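Local coordinates for protein PA_0080 (Pseudomonas aeruginosa, PDB 3ZHN) that is a lipoprotein of the type VI secretion system, TssJ1, and probably helps hold the secretion machinery at the outer membrane, at residues P30-L43 / L95-L107. Sequence-based numbering, arbitrary orientation. Where two conformers were deposited one is given.
Sequences PTRVVIWLHAAPNL and LRPGEERRIERTL
Arg-102 reaches across from edge strand 100-107 to Trp-36 and Val-34 on strand 31-39, its antiparallel neighbour. The Arg-102 CB starts beside the indole, 4.1 Å from Trp-36 CD1. CG then lies over the five-membered ring in a CH-pi contact, 3.8 Å from its centroid, and CD stays close, 3.8 Å from Trp-36 NE1. With CG anti to the backbone N (chi1 -167°) and the chain extended as far as NE, the arginine runs alongside the tryptophan; NE passes Trp-36 CZ2, and the guanidinium stands perpendicular to the indole. Val-34 CG1 sits centrally under one guanidinium face, 3.6 Å from Arg-102 CZ. At the tip, NH1 and NH2 both grip Glu-104 OE1, NH1 the closer at 3.0 Å. In the conformer given, Arg-32 NH1 makes a longer salt bridge to Glu-104 OE2. Farther along the same face, His-38 ND1 donates to the syn lone pair of Glu-100 OE1 at 2.6 Å, while His-38 NE2 turns to Asp-143. On the reverse face Ile-35 packs against Ile-103, which reaches Leu-58 of strand 54-61, and Val-33 against Leu-107; Arg-105, interspersed, pairs with Asp-91. Glu-104 probably offsets the Arg-102 charge, and salt bridge and aliphatic contacts together fix that side chain.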
# COMPACT_ATOMS: atom_id res chain seq x y z
N PRO A 30 0.87 -20.32 -7.63
CA PRO A 30 1.28 -19.21 -6.77
C PRO A 30 0.10 -18.25 -6.43
O PRO A 30 -0.91 -18.18 -7.13
CB PRO A 30 2.25 -18.43 -7.67
CG PRO A 30 1.62 -18.59 -9.03
CD PRO A 30 1.16 -20.02 -9.06
N THR A 31 0.23 -17.55 -5.34
CA THR A 31 -0.66 -16.46 -5.05
C THR A 31 -0.21 -15.30 -5.98
O THR A 31 0.93 -14.89 -5.94
CB THR A 31 -0.46 -16.05 -3.59
OG1 THR A 31 -0.62 -17.18 -2.69
CG2 THR A 31 -1.43 -14.94 -3.26
N ARG A 32 -1.05 -14.88 -6.89
CA ARG A 32 -0.76 -13.85 -7.86
C ARG A 32 -1.58 -12.63 -7.60
O ARG A 32 -2.79 -12.73 -7.43
CB ARG A 32 -1.09 -14.36 -9.26
CG ARG A 32 -0.51 -13.49 -10.35
CD ARG A 32 -0.48 -14.29 -11.64
NE ARG A 32 0.40 -15.46 -11.59
CZ ARG A 32 1.72 -15.39 -11.79
NH1 ARG A 32 2.29 -14.20 -12.03
NH2 ARG A 32 2.46 -16.49 -11.75
N VAL A 33 -0.92 -11.48 -7.62
CA VAL A 33 -1.58 -10.21 -7.40
C VAL A 33 -1.19 -9.27 -8.56
O VAL A 33 0.00 -9.17 -8.89
CB VAL A 33 -1.17 -9.59 -6.04
CG1 VAL A 33 -1.81 -8.21 -5.85
CG2 VAL A 33 -1.45 -10.59 -4.94
N VAL A 34 -2.19 -8.63 -9.14
CA VAL A 34 -2.01 -7.53 -10.02
C VAL A 34 -2.65 -6.30 -9.40
O VAL A 34 -3.82 -6.37 -9.00
CB VAL A 34 -2.56 -7.75 -11.44
CG1 VAL A 34 -2.11 -6.61 -12.35
CG2 VAL A 34 -2.04 -9.07 -12.04
N ILE A 35 -1.87 -5.22 -9.30
CA ILE A 35 -2.34 -3.98 -8.77
C ILE A 35 -2.18 -2.90 -9.81
O ILE A 35 -1.04 -2.67 -10.31
CB ILE A 35 -1.56 -3.56 -7.51
CG1 ILE A 35 -1.84 -4.54 -6.35
CG2 ILE A 35 -1.92 -2.11 -7.08
CD1 ILE A 35 -0.86 -4.38 -5.20
N TRP A 36 -3.30 -2.23 -10.06
CA TRP A 36 -3.29 -1.00 -10.82
C TRP A 36 -3.35 0.15 -9.84
O TRP A 36 -4.35 0.31 -9.09
CB TRP A 36 -4.44 -0.90 -11.79
CG TRP A 36 -4.31 -1.79 -12.96
CD1 TRP A 36 -3.80 -1.48 -14.22
CD2 TRP A 36 -4.73 -3.16 -13.03
NE1 TRP A 36 -3.91 -2.56 -15.05
CE2 TRP A 36 -4.42 -3.61 -14.33
CE3 TRP A 36 -5.30 -4.05 -12.11
CZ2 TRP A 36 -4.71 -4.89 -14.76
CZ3 TRP A 36 -5.59 -5.34 -12.56
CH2 TRP A 36 -5.29 -5.74 -13.87
N LEU A 37 -2.30 0.98 -9.86
CA LEU A 37 -2.18 2.13 -8.95
C LEU A 37 -2.60 3.38 -9.71
O LEU A 37 -2.06 3.65 -10.77
CB LEU A 37 -0.71 2.32 -8.50
CG LEU A 37 0.04 1.26 -7.67
CD1 LEU A 37 1.50 1.65 -7.53
CD2 LEU A 37 -0.61 1.17 -6.31
N HIS A 38 -3.54 4.15 -9.15
CA HIS A 38 -4.05 5.32 -9.78
C HIS A 38 -3.82 6.48 -8.84
O HIS A 38 -4.46 6.57 -7.79
CB HIS A 38 -5.59 5.19 -10.02
CG HIS A 38 -5.99 3.92 -10.65
ND1 HIS A 38 -5.76 3.61 -11.98
CD2 HIS A 38 -6.64 2.87 -10.12
CE1 HIS A 38 -6.23 2.41 -12.23
NE2 HIS A 38 -6.74 1.92 -11.11
N ALA A 39 -2.87 7.34 -9.20
CA ALA A 39 -2.60 8.51 -8.39
C ALA A 39 -3.50 9.63 -8.86
O ALA A 39 -3.42 10.04 -10.03
CB ALA A 39 -1.13 8.91 -8.48
N ALA A 40 -4.36 10.16 -7.95
CA ALA A 40 -5.35 11.12 -8.40
C ALA A 40 -4.72 12.45 -8.85
O ALA A 40 -3.61 12.77 -8.42
CB ALA A 40 -6.39 11.36 -7.27
N PRO A 41 -5.44 13.21 -9.66
CA PRO A 41 -5.01 14.55 -10.01
C PRO A 41 -4.80 15.46 -8.83
O PRO A 41 -4.00 16.34 -8.89
CB PRO A 41 -6.20 15.08 -10.84
CG PRO A 41 -6.87 13.90 -11.42
CD PRO A 41 -6.69 12.82 -10.39
N ASN A 42 -5.58 15.26 -7.79
CA ASN A 42 -5.47 16.03 -6.55
C ASN A 42 -4.62 15.33 -5.43
O ASN A 42 -4.90 15.49 -4.23
CB ASN A 42 -6.87 16.45 -6.06
CG ASN A 42 -7.76 15.27 -5.75
OD1 ASN A 42 -7.38 14.12 -6.03
ND2 ASN A 42 -8.95 15.54 -5.15
N LEU A 43 -3.71 14.47 -5.85
CA LEU A 43 -2.84 13.73 -4.95
C LEU A 43 -2.19 14.62 -3.89
O LEU A 43 -1.61 15.62 -4.22
CB LEU A 43 -1.75 13.08 -5.78
CG LEU A 43 -0.78 12.11 -5.08
CD1 LEU A 43 -1.55 10.83 -4.71
CD2 LEU A 43 0.33 11.75 -6.03
N LEU A 95 4.95 8.31 -6.42
CA LEU A 95 3.96 8.59 -7.41
C LEU A 95 3.66 10.08 -7.55
O LEU A 95 3.68 10.82 -6.63
CB LEU A 95 2.64 7.89 -7.04
CG LEU A 95 2.69 6.39 -6.79
CD1 LEU A 95 1.38 5.89 -6.21
CD2 LEU A 95 2.97 5.68 -8.08
N ARG A 96 3.40 10.50 -8.77
CA ARG A 96 3.11 11.85 -9.10
C ARG A 96 1.62 12.00 -9.44
O ARG A 96 0.96 11.02 -9.83
CB ARG A 96 3.98 12.35 -10.25
CG ARG A 96 5.45 12.37 -9.89
CD ARG A 96 6.25 13.17 -10.89
NE ARG A 96 7.30 13.90 -10.17
CZ ARG A 96 8.30 13.30 -9.51
NH1 ARG A 96 8.45 11.97 -9.55
NH2 ARG A 96 9.20 14.02 -8.87
N PRO A 97 1.07 13.24 -9.28
CA PRO A 97 -0.33 13.43 -9.60
C PRO A 97 -0.67 12.95 -11.01
O PRO A 97 0.03 13.21 -11.96
CB PRO A 97 -0.55 14.95 -9.43
CG PRO A 97 0.60 15.40 -8.50
CD PRO A 97 1.71 14.47 -8.79
N GLY A 98 -1.76 12.22 -11.11
CA GLY A 98 -2.21 11.68 -12.39
C GLY A 98 -1.51 10.40 -12.87
O GLY A 98 -1.95 9.81 -13.87
N GLU A 99 -0.47 9.97 -12.17
CA GLU A 99 0.26 8.79 -12.56
C GLU A 99 -0.57 7.47 -12.48
O GLU A 99 -1.36 7.31 -11.61
CB GLU A 99 1.54 8.67 -11.73
CG GLU A 99 2.46 7.57 -12.22
CD GLU A 99 3.85 7.54 -11.53
OE1 GLU A 99 4.20 8.52 -10.85
OE2 GLU A 99 4.59 6.55 -11.81
N GLU A 100 -0.27 6.56 -13.42
CA GLU A 100 -0.85 5.23 -13.48
C GLU A 100 0.31 4.21 -13.59
O GLU A 100 1.26 4.41 -14.38
CB GLU A 100 -1.65 5.12 -14.79
CG GLU A 100 -2.87 6.07 -14.93
CD GLU A 100 -3.97 5.68 -14.01
OE1 GLU A 100 -3.96 4.49 -13.61
OE2 GLU A 100 -4.84 6.51 -13.63
N ARG A 101 0.24 3.18 -12.75
CA ARG A 101 1.11 2.06 -12.84
C ARG A 101 0.37 0.79 -12.65
O ARG A 101 -0.67 0.69 -11.99
CB ARG A 101 2.23 2.04 -11.77
CG ARG A 101 2.97 3.29 -11.62
CD ARG A 101 4.24 2.97 -10.88
NE ARG A 101 4.95 4.21 -10.69
CZ ARG A 101 6.12 4.31 -10.15
NH1 ARG A 101 6.75 3.21 -9.72
NH2 ARG A 101 6.63 5.53 -9.96
N ARG A 102 0.99 -0.24 -13.22
CA ARG A 102 0.57 -1.63 -13.04
C ARG A 102 1.75 -2.38 -12.46
O ARG A 102 2.86 -2.40 -12.99
CB ARG A 102 0.19 -2.21 -14.41
CG ARG A 102 -0.56 -3.53 -14.36
CD ARG A 102 -0.53 -4.15 -15.75
NE ARG A 102 -1.13 -5.48 -15.81
CZ ARG A 102 -0.52 -6.63 -15.53
NH1 ARG A 102 0.77 -6.67 -15.14
NH2 ARG A 102 -1.20 -7.78 -15.64
N ILE A 103 1.48 -3.10 -11.40
CA ILE A 103 2.47 -3.96 -10.80
C ILE A 103 1.93 -5.35 -10.64
O ILE A 103 0.76 -5.53 -10.36
CB ILE A 103 3.05 -3.40 -9.48
CG1 ILE A 103 2.04 -3.33 -8.41
CG2 ILE A 103 3.66 -2.02 -9.68
CD1 ILE A 103 2.66 -3.14 -7.04
N GLU A 104 2.78 -6.36 -10.79
CA GLU A 104 2.30 -7.73 -10.65
C GLU A 104 3.35 -8.44 -9.82
O GLU A 104 4.54 -8.19 -10.00
CB GLU A 104 2.20 -8.36 -12.04
CG GLU A 104 1.75 -9.83 -12.02
CD GLU A 104 1.33 -10.40 -13.39
OE1 GLU A 104 1.21 -9.57 -14.37
OE2 GLU A 104 1.00 -11.68 -13.47
N ARG A 105 2.89 -9.25 -8.87
CA ARG A 105 3.73 -9.95 -7.93
C ARG A 105 3.09 -11.34 -7.78
O ARG A 105 1.88 -11.47 -7.89
CB ARG A 105 3.68 -9.32 -6.52
CG ARG A 105 3.93 -7.84 -6.33
CD ARG A 105 5.35 -7.71 -5.83
NE ARG A 105 5.82 -6.34 -5.72
CZ ARG A 105 6.14 -5.55 -6.76
NH1 ARG A 105 6.03 -5.91 -8.04
NH2 ARG A 105 6.58 -4.36 -6.51
N THR A 106 3.91 -12.31 -7.49
CA THR A 106 3.49 -13.49 -6.79
C THR A 106 3.90 -13.33 -5.36
O THR A 106 5.04 -12.97 -5.01
CB THR A 106 4.07 -14.76 -7.35
OG1 THR A 106 5.50 -14.70 -7.24
CG2 THR A 106 3.58 -14.87 -8.81
N LEU A 107 2.94 -13.57 -4.52
CA LEU A 107 3.20 -13.35 -3.13
C LEU A 107 3.85 -14.53 -2.64
O LEU A 107 3.53 -15.67 -3.00
CB LEU A 107 1.96 -13.14 -2.31
CG LEU A 107 1.12 -11.98 -2.76
CD1 LEU A 107 0.16 -11.69 -1.64
CD2 LEU A 107 1.93 -10.73 -3.08
O HOH W 1 2.52 -17.69 -4.19
O HOH W 2 -5.03 8.56 -11.78